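Local structure of neutral ceramidase (Pseudomonas aeruginosa, 2ZWS) at residues 444-449 / 465-470. The protein hydrolyses the N-acyl bond of ceramides to release sphingosine and a free fatty acid, and also runs the reaction in reverse to make ceramide. Sequence-based numbering, arbitrary orientation.
With ZN (zinc ion), chain B; FMT (formic acid), chain D.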
# COMPACT_ATOMS: atom_id res chain seq x y z
N ALA A 444 6.26 3.66 -8.84
CA ALA A 444 7.39 4.29 -8.13
C ALA A 444 6.80 5.26 -7.14
O ALA A 444 5.56 5.40 -7.08
CB ALA A 444 8.33 4.99 -9.10
N TYR A 445 7.65 5.94 -6.39
CA TYR A 445 7.16 6.97 -5.49
C TYR A 445 8.04 8.18 -5.55
O TYR A 445 9.23 8.11 -5.28
CB TYR A 445 7.10 6.42 -4.06
CG TYR A 445 6.55 7.43 -3.10
CD1 TYR A 445 5.17 7.65 -2.99
CD2 TYR A 445 7.41 8.20 -2.33
CE1 TYR A 445 4.67 8.64 -2.11
CE2 TYR A 445 6.93 9.14 -1.44
CZ TYR A 445 5.57 9.38 -1.34
OH TYR A 445 5.09 10.32 -0.47
N ALA A 446 7.45 9.32 -5.92
CA ALA A 446 8.21 10.57 -6.06
C ALA A 446 7.46 11.68 -5.33
O ALA A 446 7.26 12.78 -5.87
CB ALA A 446 8.42 10.88 -7.54
N SER A 447 7.08 11.40 -4.09
CA SER A 447 6.49 12.39 -3.18
C SER A 447 5.18 12.98 -3.70
O SER A 447 4.35 12.27 -4.17
CB SER A 447 7.56 13.43 -2.80
OG SER A 447 8.60 12.79 -2.07
N TYR A 448 5.00 14.30 -3.63
CA TYR A 448 3.67 14.91 -3.83
C TYR A 448 3.54 15.70 -5.14
O TYR A 448 4.54 16.17 -5.69
CB TYR A 448 3.26 15.78 -2.62
CG TYR A 448 2.90 14.96 -1.39
CD1 TYR A 448 3.88 14.41 -0.56
CD2 TYR A 448 1.57 14.75 -1.05
CE1 TYR A 448 3.53 13.61 0.57
CE2 TYR A 448 1.20 14.02 0.07
CZ TYR A 448 2.17 13.42 0.89
OH TYR A 448 1.77 12.65 1.99
N VAL A 449 2.31 15.82 -5.63
CA VAL A 449 2.04 16.67 -6.78
C VAL A 449 0.83 17.56 -6.50
O VAL A 449 -0.28 17.12 -6.26
CB VAL A 449 1.81 15.87 -8.07
CG1 VAL A 449 1.58 16.81 -9.24
CG2 VAL A 449 2.99 14.91 -8.34
N THR A 465 6.50 18.85 -3.39
CA THR A 465 6.37 18.75 -4.84
C THR A 465 7.76 18.94 -5.43
O THR A 465 8.26 20.08 -5.58
CB THR A 465 5.32 19.75 -5.38
OG1 THR A 465 4.03 19.42 -4.86
CG2 THR A 465 5.28 19.75 -6.91
N LEU A 466 8.44 17.83 -5.68
CA LEU A 466 9.90 17.85 -5.83
C LEU A 466 10.43 18.71 -6.97
O LEU A 466 11.45 19.38 -6.81
CB LEU A 466 10.46 16.42 -5.99
CG LEU A 466 10.20 15.49 -4.80
CD1 LEU A 466 10.66 14.07 -5.17
CD2 LEU A 466 10.89 15.96 -3.52
N TYR A 467 9.77 18.63 -8.11
CA TYR A 467 10.37 19.14 -9.37
C TYR A 467 9.95 20.57 -9.73
O TYR A 467 10.09 20.99 -10.87
CB TYR A 467 10.10 18.14 -10.51
CG TYR A 467 10.45 16.72 -10.08
CD1 TYR A 467 11.79 16.30 -10.01
CD2 TYR A 467 9.45 15.81 -9.71
CE1 TYR A 467 12.11 14.99 -9.57
CE2 TYR A 467 9.76 14.49 -9.27
CZ TYR A 467 11.08 14.10 -9.22
OH TYR A 467 11.38 12.82 -8.78
N GLY A 468 9.40 21.26 -8.74
CA GLY A 468 9.05 22.68 -8.91
C GLY A 468 7.60 22.95 -9.25
O GLY A 468 6.75 22.04 -9.28
N PRO A 469 7.30 24.20 -9.56
CA PRO A 469 5.92 24.64 -9.72
C PRO A 469 5.18 23.94 -10.87
O PRO A 469 3.96 23.86 -10.85
CB PRO A 469 6.05 26.15 -9.98
CG PRO A 469 7.44 26.34 -10.48
CD PRO A 469 8.26 25.30 -9.78
N TRP A 470 5.92 23.48 -11.88
CA TRP A 470 5.30 22.90 -13.07
C TRP A 470 5.31 21.38 -13.07
O TRP A 470 5.05 20.77 -14.10
CB TRP A 470 5.94 23.47 -14.35
CG TRP A 470 5.83 24.98 -14.37
CD1 TRP A 470 6.85 25.87 -14.21
CD2 TRP A 470 4.63 25.74 -14.48
NE1 TRP A 470 6.35 27.15 -14.25
CE2 TRP A 470 4.99 27.10 -14.41
CE3 TRP A 470 3.28 25.40 -14.64
CZ2 TRP A 470 4.04 28.14 -14.50
CZ3 TRP A 470 2.33 26.43 -14.73
CH2 TRP A 470 2.73 27.78 -14.66
ZN ZN B . 0.87 10.68 1.84
C FMT D . 11.16 5.41 -5.29
O1 FMT D . 10.34 5.00 -6.14
O2 FMT D . 12.07 4.70 -4.80
O HOH W 1 6.93 15.43 -6.52
O HOH W 2 1.95 10.33 3.63
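Tyr448 and Thr465 bring the two backbones together, their CA atoms 4.8 Å apart, at the point where residues 444-449 enter the short strand 448-449 and residues 465-468 fold into a type I beta turn. Thr465 CA lies 3.3 Å from Tyr448 O in a nearly straight CA-H...O contact. A water bridges the two backbones: it donates to Ala446 O at 2.7 Å and to Tyr448 O at 2.6 Å, and accepts from Leu466 N at 3.0 Å, so three backbone polar groups are satisfied by one molecule.

Around that water, Leu466 lays CG and CD1 alongside Ser447, with CG 3.9 Å from Ser447 CB, while the Ser447 hydroxyl is hydrogen-bonded to Tyr111 OH. The methyl of Ala446 sits at the edge of the Tyr467 ring, near its plane and 3.8 Å from Tyr467 OH, which is itself hydrogen-bonded to Pro390 O. Leu466 CB covers the centre of one face of that ring.

Tyr448 sends its ring away from the turn, with CG anti to the carbonyl carbon (chi1 -72°), and its OH binds zinc at 2.2 Å and is hydrogen-bonded to Arg160. His97, His204, Glu411 and a water also bind the metal, and Tyr445 OH hydrogen-bonds to Glu411 OE2 as a second-shell partner. The water-bridged turn packs against strand 448-449, which pairs in parallel with 411-412 and carries Tyr448 into the zinc site of neutral ceramidase.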